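Local coordinates for protein cysteine synthase (Fusobacterium nucleatum subsp. nucleatum strain ATCC 25586, PDB 5XEM) that produces hydrogen sulfide and, with pyridoxal 5'-phosphate as cofactor, probably makes L-cysteine from O-acetyl-L-serine and sulfide, at residues 91-99 with 113-124; 182-193 with 235-243. All coordinates share one frame; numbering follows the deposited sequence. Where two conformers were deposited one is given.

Contact 1: 91-99 with 113-124. With 85F ((2R)-2-azanyl-3-[(2R)-2-azanyl-3-oxidanyl-3-oxidanylidene-propyl]sulfanyl-propanoic acid), chain C; ACT (acetate ion), chain E.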
loop_
_atom_site.group_PDB
_atom_site.type_symbol
_atom_site.label_atom_id
_atom_site.label_comp_id
_atom_site.label_asym_id
_atom_site.label_seq_id
_atom_site.Cartn_x
_atom_site.Cartn_y
_atom_site.Cartn_z
ATOM N N LYS A 91 -3.820 -12.263 -20.588
ATOM C CA LYS A 91 -2.722 -13.142 -20.169
ATOM C C LYS A 91 -1.399 -12.366 -20.208
ATOM O O LYS A 91 -1.086 -11.751 -21.233
ATOM C CB LYS A 91 -2.656 -14.340 -21.084
ATOM C CG LYS A 91 -1.559 -15.346 -20.797
ATOM C CD LYS A 91 -1.672 -16.511 -21.767
ATOM C CE LYS A 91 -0.439 -17.403 -21.783
ATOM N NZ LYS A 91 -0.658 -18.620 -22.610
ATOM N N LEU A 92 -0.644 -12.397 -19.101
ATOM C CA LEU A 92 0.598 -11.635 -18.937
ATOM C C LEU A 92 1.736 -12.624 -18.634
ATOM O O LEU A 92 1.550 -13.560 -17.830
ATOM C CB LEU A 92 0.457 -10.646 -17.763
ATOM C CG LEU A 92 1.706 -9.807 -17.394
ATOM C CD1 LEU A 92 2.097 -8.860 -18.535
ATOM C CD2 LEU A 92 1.472 -9.023 -16.097
ATOM N N LYS A 93 2.868 -12.436 -19.304
ATOM C CA LYS A 93 4.122 -13.114 -19.004
ATOM C C LYS A 93 5.157 -12.038 -18.719
ATOM O O LYS A 93 5.252 -11.058 -19.451
ATOM C CB LYS A 93 4.576 -13.991 -20.176
ATOM C CG LYS A 93 3.623 -15.100 -20.570
ATOM C CD LYS A 93 4.269 -16.017 -21.596
ATOM C CE LYS A 93 3.320 -17.140 -21.973
ATOM N NZ LYS A 93 4.034 -18.311 -22.578
ATOM N N ILE A 94 5.906 -12.205 -17.627
ATOM C CA ILE A 94 6.897 -11.248 -17.219
ATOM C C ILE A 94 8.261 -11.939 -17.117
ATOM O O ILE A 94 8.352 -13.085 -16.680
ATOM C CB ILE A 94 6.512 -10.627 -15.862
ATOM C CG1 ILE A 94 5.290 -9.708 -16.027
ATOM C CG2 ILE A 94 7.705 -9.944 -15.232
ATOM C CD1 ILE A 94 5.551 -8.450 -16.795
ATOM N N VAL A 95 9.296 -11.250 -17.566
ATOM C CA VAL A 95 10.688 -11.697 -17.392
ATOM C C VAL A 95 11.374 -10.741 -16.464
ATOM O O VAL A 95 11.343 -9.517 -16.687
ATOM C CB VAL A 95 11.480 -11.763 -18.704
ATOM C CG1 VAL A 95 12.860 -12.353 -18.447
ATOM C CG2 VAL A 95 10.716 -12.601 -19.734
ATOM N N MET A 96 12.022 -11.287 -15.433
ATOM C CA MET A 96 12.659 -10.478 -14.399
ATOM C C MET A 96 13.983 -11.100 -13.961
ATOM O O MET A 96 14.133 -12.316 -14.044
ATOM C CB MET A 96 11.721 -10.392 -13.186
ATOM C CG MET A 96 12.133 -9.408 -12.098
ATOM S SD MET A 96 10.882 -9.237 -10.801
ATOM C CE MET A 96 10.719 -10.965 -10.350
ATOM N N PRO A 97 14.917 -10.275 -13.461
ATOM C CA PRO A 97 16.127 -10.862 -12.875
ATOM C C PRO A 97 15.833 -11.586 -11.559
ATOM O O PRO A 97 15.055 -11.087 -10.749
ATOM C CB PRO A 97 17.007 -9.639 -12.581
ATOM C CG PRO A 97 16.465 -8.536 -13.404
ATOM C CD PRO A 97 14.983 -8.808 -13.448
ATOM N N ASP A 98 16.505 -12.717 -11.345
ATOM C CA ASP A 98 16.426 -13.466 -10.088
ATOM C C ASP A 98 17.063 -12.808 -8.844
ATOM O O ASP A 98 16.997 -13.387 -7.770
ATOM C CB ASP A 98 16.981 -14.889 -10.293
ATOM C CG ASP A 98 18.487 -14.916 -10.623
ATOM O OD1 ASP A 98 19.192 -13.915 -10.347
ATOM O OD2 ASP A 98 18.951 -15.935 -11.164
ATOM N N THR A 99 17.627 -11.606 -8.957
ATOM C CA THR A 99 18.328 -10.969 -7.829
ATOM C C THR A 99 17.494 -9.889 -7.092
ATOM O O THR A 99 18.019 -9.165 -6.242
ATOM C CB THR A 99 19.665 -10.349 -8.308
ATOM O OG1 THR A 99 19.433 -9.538 -9.462
ATOM C CG2 THR A 99 20.666 -11.432 -8.677
ATOM N N THR A 113 0.148 -13.637 -12.849
ATOM C CA THR A 113 1.229 -13.495 -13.814
ATOM C C THR A 113 2.035 -14.776 -13.917
ATOM O O THR A 113 2.247 -15.460 -12.911
ATOM C CB THR A 113 2.189 -12.360 -13.413
ATOM O OG1 THR A 113 1.438 -11.208 -13.047
ATOM C CG2 THR A 113 3.148 -11.992 -14.572
ATOM N N GLU A 114 2.490 -15.112 -15.124
ATOM C CA GLU A 114 3.568 -16.092 -15.265
ATOM C C GLU A 114 4.914 -15.370 -15.239
ATOM O O GLU A 114 5.141 -14.469 -16.043
ATOM C CB GLU A 114 3.438 -16.882 -16.568
ATOM C CG GLU A 114 4.489 -17.980 -16.683
ATOM C CD GLU A 114 4.548 -18.605 -18.060
ATOM O OE1 GLU A 114 3.548 -18.539 -18.803
ATOM O OE2 GLU A 114 5.602 -19.185 -18.400
ATOM N N VAL A 115 5.805 -15.770 -14.320
ATOM C CA VAL A 115 7.063 -15.065 -14.065
ATOM C C VAL A 115 8.215 -15.971 -14.507
ATOM O O VAL A 115 8.290 -17.119 -14.091
ATOM C CB VAL A 115 7.226 -14.654 -12.588
ATOM C CG1 VAL A 115 8.581 -13.969 -12.347
ATOM C CG2 VAL A 115 6.085 -13.727 -12.151
ATOM N N ILE A 116 9.066 -15.461 -15.397
ATOM C CA ILE A 116 10.223 -16.184 -15.937
ATOM C C ILE A 116 11.461 -15.410 -15.485
ATOM O O ILE A 116 11.504 -14.171 -15.597
ATOM C CB ILE A 116 10.166 -16.227 -17.470
ATOM C CG1 ILE A 116 8.997 -17.103 -17.915
ATOM C CG2 ILE A 116 11.478 -16.743 -18.052
ATOM C CD1 ILE A 116 8.420 -16.718 -19.239
ATOM N N LEU A 117 12.451 -16.123 -14.954
ATOM C CA LEU A 117 13.598 -15.478 -14.341
ATOM C C LEU A 117 14.829 -15.630 -15.209
ATOM O O LEU A 117 15.003 -16.657 -15.843
ATOM C CB LEU A 117 13.911 -16.096 -12.977
ATOM C CG LEU A 117 12.787 -16.039 -11.944
ATOM C CD1 LEU A 117 13.199 -16.821 -10.691
ATOM C CD2 LEU A 117 12.448 -14.597 -11.606
ATOM N N THR A 118 15.662 -14.601 -15.218
ATOM C CA THR A 118 16.973 -14.679 -15.838
ATOM C C THR A 118 18.047 -14.366 -14.804
ATOM O O THR A 118 17.789 -13.760 -13.744
ATOM C CB THR A 118 17.089 -13.694 -17.018
ATOM O OG1 THR A 118 16.766 -12.382 -16.562
ATOM C CG2 THR A 118 16.145 -14.096 -18.145
ATOM N N ASP A 119 19.273 -14.745 -15.145
ATOM C CA ASP A 119 20.422 -14.526 -14.282
ATOM C C ASP A 119 20.590 -13.040 -13.973
ATOM O O ASP A 119 20.862 -12.235 -14.859
ATOM C CB ASP A 119 21.670 -15.092 -14.989
ATOM C CG ASP A 119 22.797 -15.388 -14.050
ATOM O OD1 ASP A 119 22.948 -14.657 -13.040
ATOM O OD2 ASP A 119 23.551 -16.353 -14.323
ATOM N N GLY A 120 20.452 -12.675 -12.706
ATOM C CA GLY A 120 20.564 -11.282 -12.284
ATOM C C GLY A 120 21.892 -10.595 -12.543
ATOM O O GLY A 120 21.941 -9.360 -12.715
ATOM N N SER A 121 22.967 -11.387 -12.604
ATOM C CA SER A 121 24.292 -10.857 -12.887
ATOM C C SER A 121 24.313 -10.175 -14.262
ATOM O O SER A 121 25.049 -9.217 -14.461
ATOM C CB SER A 121 25.352 -11.972 -12.791
ATOM O OG SER A 121 25.377 -12.802 -13.942
ATOM N N LEU A 122 23.466 -10.657 -15.174
ATOM C CA LEU A 122 23.347 -10.117 -16.539
ATOM C C LEU A 122 22.463 -8.877 -16.689
ATOM O O LEU A 122 22.416 -8.295 -17.776
ATOM C CB LEU A 122 22.831 -11.207 -17.468
ATOM C CG LEU A 122 23.672 -12.493 -17.503
ATOM C CD1 LEU A 122 22.991 -13.558 -18.351
ATOM C CD2 LEU A 122 25.083 -12.187 -18.001
ATOM N N GLY A 123 21.765 -8.465 -15.631
ATOM C CA GLY A 123 20.931 -7.263 -15.667
ATOM C C GLY A 123 19.696 -7.380 -16.567
ATOM O O GLY A 123 19.303 -8.491 -16.954
ATOM N N MET A 124 19.093 -6.239 -16.895
ATOM C CA MET A 124 17.854 -6.224 -17.704
ATOM C C MET A 124 18.082 -6.615 -19.162
ATOM O O MET A 124 17.142 -7.005 -19.858
ATOM C CB MET A 124 17.179 -4.851 -17.653
ATOM C CG MET A 124 16.679 -4.464 -16.261
ATOM S SD MET A 124 15.447 -5.637 -15.628
ATOM C CE MET A 124 14.358 -5.630 -17.011
HETATM N N 85F C . 11.737 0.194 -12.397
HETATM C CA 85F C . 11.569 -0.491 -13.696
HETATM C CB 85F C . 12.939 -0.941 -14.249
HETATM S SG 85F C . 13.973 0.394 -14.801
HETATM C CD 85F C . 15.449 -0.366 -15.512
HETATM C CE 85F C . 16.283 -1.222 -14.521
HETATM N NZ2 85F C . 16.559 -0.497 -13.274
HETATM C CZ1 85F C . 17.631 -1.554 -15.214
HETATM O OH1 85F C . 18.510 -2.088 -14.474
HETATM O OH2 85F C . 17.813 -1.284 -16.435
HETATM C C 85F C . 10.647 -1.684 -13.571
HETATM O OXT 85F C . 9.834 -1.672 -12.633
HETATM O O 85F C . 10.737 -2.580 -14.448
HETATM C C ACT E . -2.558 -12.923 -15.856
HETATM O O ACT E . -3.502 -13.650 -15.413
HETATM O OXT ACT E . -1.658 -13.443 -16.564
HETATM C CH3 ACT E . -2.539 -11.447 -15.521
HETATM O O HOH W 1 6.474 -19.314 -21.362
HETATM O O HOH W 2 21.684 -16.655 -11.093
#

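Contact 2: 182-193 with 235-243. With PLP (pyridoxal-5'-phosphate), chain D.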
loop_
_atom_site.group_PDB
_atom_site.type_symbol
_atom_site.label_atom_id
_atom_site.label_comp_id
_atom_site.label_asym_id
_atom_site.label_seq_id
_atom_site.Cartn_x
_atom_site.Cartn_y
_atom_site.Cartn_z
ATOM N N GLY A 182 14.210 6.061 -17.077
ATOM C CA GLY A 182 14.342 7.498 -17.176
ATOM C C GLY A 182 13.033 8.165 -17.527
ATOM O O GLY A 182 12.970 9.394 -17.732
ATOM N N GLY A 183 11.983 7.364 -17.611
ATOM C CA GLY A 183 10.689 7.857 -18.068
ATOM C C GLY A 183 9.994 8.751 -17.096
ATOM O O GLY A 183 9.428 9.781 -17.493
ATOM N N SER A 184 9.970 8.382 -15.822
ATOM C CA SER A 184 9.316 9.256 -14.840
ATOM C C SER A 184 10.054 10.590 -14.747
ATOM O O SER A 184 9.404 11.656 -14.721
ATOM C CB SER A 184 9.154 8.591 -13.461
ATOM O OG SER A 184 10.396 8.146 -12.982
ATOM N N PHE A 185 11.390 10.554 -14.688
ATOM C CA PHE A 185 12.143 11.804 -14.715
ATOM C C PHE A 185 11.810 12.633 -15.963
ATOM O O PHE A 185 11.518 13.853 -15.878
ATOM C CB PHE A 185 13.663 11.565 -14.688
ATOM C CG PHE A 185 14.435 12.805 -15.041
ATOM C CD1 PHE A 185 14.501 13.860 -14.137
ATOM C CD2 PHE A 185 15.006 12.954 -16.281
ATOM C CE1 PHE A 185 15.132 15.036 -14.470
ATOM C CE2 PHE A 185 15.666 14.139 -16.624
ATOM C CZ PHE A 185 15.716 15.172 -15.710
ATOM N N SER A 186 11.924 11.989 -17.121
ATOM C CA SER A 186 11.946 12.747 -18.382
ATOM C C SER A 186 10.554 13.282 -18.731
ATOM O O SER A 186 10.425 14.402 -19.173
ATOM C CB SER A 186 12.521 11.904 -19.512
ATOM O OG SER A 186 13.827 11.427 -19.156
ATOM N N GLY A 187 9.505 12.491 -18.492
ATOM C CA GLY A 187 8.165 12.945 -18.781
ATOM C C GLY A 187 7.699 14.028 -17.825
ATOM O O GLY A 187 7.098 15.028 -18.233
ATOM N N THR A 188 7.988 13.858 -16.533
ATOM C CA THR A 188 7.581 14.847 -15.561
ATOM C C THR A 188 8.365 16.149 -15.769
ATOM O O THR A 188 7.762 17.227 -15.769
ATOM C CB THR A 188 7.774 14.345 -14.132
ATOM O OG1 THR A 188 7.197 13.029 -14.014
ATOM C CG2 THR A 188 7.119 15.309 -13.125
ATOM N N ALA A 189 9.685 16.044 -15.987
ATOM C CA ALA A 189 10.545 17.223 -16.124
ATOM C C ALA A 189 10.192 18.023 -17.356
ATOM O O ALA A 189 10.274 19.258 -17.308
ATOM C CB ALA A 189 12.022 16.819 -16.187
ATOM N N LYS A 190 9.813 17.341 -18.447
ATOM C CA LYS A 190 9.433 18.015 -19.695
ATOM C C LYS A 190 8.230 18.914 -19.474
ATOM O O LYS A 190 8.243 20.097 -19.851
ATOM C CB LYS A 190 9.156 17.025 -20.809
ATOM C CG LYS A 190 8.835 17.653 -22.178
ATOM C CD LYS A 190 8.755 16.580 -23.255
ATOM C CE LYS A 190 8.371 17.154 -24.614
ATOM N NZ LYS A 190 7.968 16.115 -25.602
ATOM N N LYS A 191 7.208 18.386 -18.799
ATOM C CA LYS A 191 6.016 19.174 -18.538
ATOM C C LYS A 191 6.303 20.332 -17.612
ATOM O O LYS A 191 5.873 21.470 -17.867
ATOM C CB LYS A 191 4.865 18.315 -17.992
ATOM C CG LYS A 191 3.649 19.106 -17.499
ATOM C CD LYS A 191 2.983 19.985 -18.550
ATOM C CE LYS A 191 2.315 19.193 -19.659
ATOM N NZ LYS A 191 1.179 18.339 -19.230
ATOM N N LEU A 192 7.031 20.062 -16.542
ATOM C CA LEU A 192 7.321 21.085 -15.561
ATOM C C LEU A 192 8.111 22.262 -16.182
ATOM O O LEU A 192 7.817 23.424 -15.888
ATOM C CB LEU A 192 8.101 20.498 -14.385
ATOM C CG LEU A 192 7.358 19.512 -13.462
ATOM C CD1 LEU A 192 8.293 19.021 -12.348
ATOM C CD2 LEU A 192 6.073 20.111 -12.919
ATOM N N LYS A 193 9.090 21.946 -17.027
ATOM C CA LYS A 193 9.913 22.959 -17.673
ATOM C C LYS A 193 9.140 23.727 -18.751
ATOM O O LYS A 193 9.461 24.893 -19.029
ATOM C CB LYS A 193 11.188 22.338 -18.251
ATOM C CG LYS A 193 12.274 22.229 -17.210
ATOM C CD LYS A 193 13.603 21.689 -17.726
ATOM C CE LYS A 193 14.679 21.985 -16.695
ATOM N NZ LYS A 193 16.017 21.354 -16.898
ATOM N N VAL A 235 13.739 6.334 -23.852
ATOM C CA VAL A 235 12.820 7.239 -23.160
ATOM C C VAL A 235 13.463 8.216 -22.175
ATOM O O VAL A 235 12.778 9.082 -21.663
ATOM C CB VAL A 235 11.671 6.480 -22.441
ATOM C CG1 VAL A 235 10.809 5.768 -23.484
ATOM C CG2 VAL A 235 12.225 5.500 -21.408
ATOM N N TYR A 236 14.766 8.086 -21.917
ATOM C CA TYR A 236 15.484 9.054 -21.119
ATOM C C TYR A 236 15.870 10.235 -21.994
ATOM O O TYR A 236 16.488 10.047 -23.058
ATOM C CB TYR A 236 16.753 8.436 -20.518
ATOM C CG TYR A 236 17.581 9.428 -19.764
ATOM C CD1 TYR A 236 17.141 9.955 -18.563
ATOM C CD2 TYR A 236 18.809 9.905 -20.283
ATOM C CE1 TYR A 236 17.892 10.876 -17.874
ATOM C CE2 TYR A 236 19.553 10.840 -19.600
ATOM C CZ TYR A 236 19.095 11.336 -18.401
ATOM O OH TYR A 236 19.828 12.273 -17.697
ATOM N N ASP A 237 15.539 11.433 -21.534
ATOM C CA ASP A 237 15.909 12.666 -22.226
ATOM C C ASP A 237 16.889 13.501 -21.401
ATOM O O ASP A 237 16.506 14.297 -20.541
ATOM C CB ASP A 237 14.660 13.473 -22.616
ATOM C CG ASP A 237 15.010 14.738 -23.403
ATOM O OD1 ASP A 237 16.203 14.918 -23.736
ATOM O OD2 ASP A 237 14.086 15.540 -23.678
ATOM N N GLY A 238 18.178 13.324 -21.694
ATOM C CA GLY A 238 19.234 13.944 -20.898
ATOM C C GLY A 238 19.350 15.447 -21.092
ATOM O O GLY A 238 19.999 16.122 -20.307
ATOM N N SER A 239 18.699 15.981 -22.119
ATOM C CA SER A 239 18.701 17.432 -22.339
ATOM C C SER A 239 17.924 18.166 -21.247
ATOM O O SER A 239 18.088 19.377 -21.063
ATOM C CB SER A 239 18.146 17.773 -23.717
ATOM O OG SER A 239 16.750 17.544 -23.788
ATOM N N LEU A 240 17.101 17.419 -20.506
ATOM C CA LEU A 240 16.324 17.949 -19.386
ATOM C C LEU A 240 17.109 18.000 -18.074
ATOM O O LEU A 240 16.695 18.678 -17.141
ATOM C CB LEU A 240 15.048 17.104 -19.204
ATOM C CG LEU A 240 14.061 17.116 -20.373
ATOM C CD1 LEU A 240 12.993 16.033 -20.220
ATOM C CD2 LEU A 240 13.400 18.491 -20.486
ATOM N N ALA A 241 18.246 17.306 -17.997
ATOM C CA ALA A 241 18.990 17.164 -16.736
ATOM C C ALA A 241 19.878 18.361 -16.455
ATOM O O ALA A 241 20.850 18.570 -17.160
ATOM C CB ALA A 241 19.861 15.905 -16.773
ATOM N N ASP A 242 19.580 19.108 -15.405
ATOM C CA ASP A 242 20.423 20.235 -15.024
ATOM C C ASP A 242 21.753 19.820 -14.410
ATOM O O ASP A 242 22.710 20.590 -14.439
ATOM C CB ASP A 242 19.663 21.191 -14.127
ATOM C CG ASP A 242 18.616 21.966 -14.888
ATOM O OD1 ASP A 242 18.995 22.873 -15.654
ATOM O OD2 ASP A 242 17.407 21.657 -14.746
ATOM N N ASP A 243 21.798 18.605 -13.859
ATOM C CA ASP A 243 23.013 17.931 -13.408
ATOM C C ASP A 243 22.577 16.471 -13.201
ATOM O O ASP A 243 21.384 16.198 -13.229
ATOM C CB ASP A 243 23.495 18.526 -12.082
ATOM C CG ASP A 243 24.955 18.222 -11.775
ATOM O OD1 ASP A 243 25.629 17.563 -12.598
ATOM O OD2 ASP A 243 25.417 18.632 -10.697
HETATM N N1 PLP D . 12.403 3.163 -8.401
HETATM C C2 PLP D . 11.789 1.974 -8.509
HETATM C C2A PLP D . 11.355 1.225 -7.248
HETATM C C3 PLP D . 11.515 1.413 -9.769
HETATM O O3 PLP D . 10.878 0.217 -9.853
HETATM C C4 PLP D . 11.896 2.085 -10.927
HETATM C C4A PLP D . 11.625 1.512 -12.308
HETATM C C5 PLP D . 12.531 3.325 -10.776
HETATM C C6 PLP D . 12.759 3.835 -9.500
HETATM C C5A PLP D . 12.982 4.160 -11.956
HETATM O O4P PLP D . 11.812 4.726 -12.649
HETATM P P PLP D . 11.808 5.060 -14.238
HETATM O O1P PLP D . 10.644 5.823 -14.553
HETATM O O2P PLP D . 11.890 3.758 -14.870
HETATM O O3P PLP D . 13.099 5.768 -14.450
HETATM O O HOH W 3 16.528 21.385 -19.879
#

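Contact 1: 91-99 with 113-124
D98 and G120 meet where two neighbouring parallel strands run out: the amide N of G120 reaches OD1 of D98 at 2.9 Å, coming from above the carboxylate plane, 53° out of it. With chi1 at 65°, CG of D98 sits between its own backbone N and carbonyl carbon, which brings the carboxylate back over the turn at 118-120. The backbone of D98 is tied down as well, its N giving a hydrogen bond to O of T118. A water donates to D98 OD2 and, weakly, to D119 OD1, which probably eases the repulsion between the two carboxylates. Next door, CG of P97 rests 3.8 Å from SD of M124, whose CG in turn lies 3.2 Å from CZ1 of the bound lanthionine. The two strands belong to a beta-alpha-beta unit, strand 92-97, helix 103-110 and strand 114-118, with 114-118 at one border of the four-stranded parallel sheet in this chain. Backbone bonds alternate along the pair, such as I116 N to I94 O at 2.8 Å. At the start, CG2 of T113 presses on CG1 of I94 at 3.5 Å, a tight fit, while T113 OG1 bonds to M108 O in the crossover helix. Beyond it K93 and E114 run side by side; their salt bridge is long, NZ to OE1 3.8 Å, bridged also by a water, and E138 is the stronger partner of K93.

Contact 2: 182-193 with 235-243
The phosphate site of the pyridoxal cofactor opens this contact: G182 N donates to O3P at 2.9 Å, and S184 holds O1P with both its N and its OG. G182 is the N-cap of helix 183-195, so the helix dipole, with its positive end at the phosphate, would be expected to steady the charge. One turn on, S186 joins the helix to the loop before strand 245-247. Its OG, anti to its carbonyl carbon (chi1 -56°), gives a 2.6 Å bond to G182 O and accepts the N-H of D237 at 2.9 Å in a nearly straight line, 171°. In this fold type II PLP enzyme the helix and the loop pack against the larger, mixed sheet, where P203 of strand 200-206 touches F185, Y236 and A241. CD2 of F185 meets CE1 of Y236 at 3.9 Å, the two side chains set at a slant, and the F185 ring turns its edge to the backbone carbonyl of L240; CB of A189 sits over one face, toward the rim. L240 lays CD1 close against the backbone O of S186. The extended chain of K193 ends in a salt bridge: NZ comes to D242 OD2 at 2.6 Å from above the carboxylate plane, 41° out of it. The same NZ donates to L240 O at 2.8 Å; T201 bonds both ends, OG1 to K193 NZ and N to D242 OD2.

In the fold
Contact 1 and contact 2 lie on opposite sides of the chain's centre, their centres 27 Å apart and their nearest atoms about 11 Å apart, and they follow one another along the sequence. Contact 1 is part of the four-stranded parallel sheet, whereas contact 2 packs a helix and a loop on the mixed six-stranded one. The active site lies between, and the two reach different parts of one lanthionine-PLP Schiff base: contact 2 grips the phosphate of the cofactor half, and contact 1 touches the far carboxylate of the lanthionine through M124, whose side chain remains about 9 Å from the cofactor.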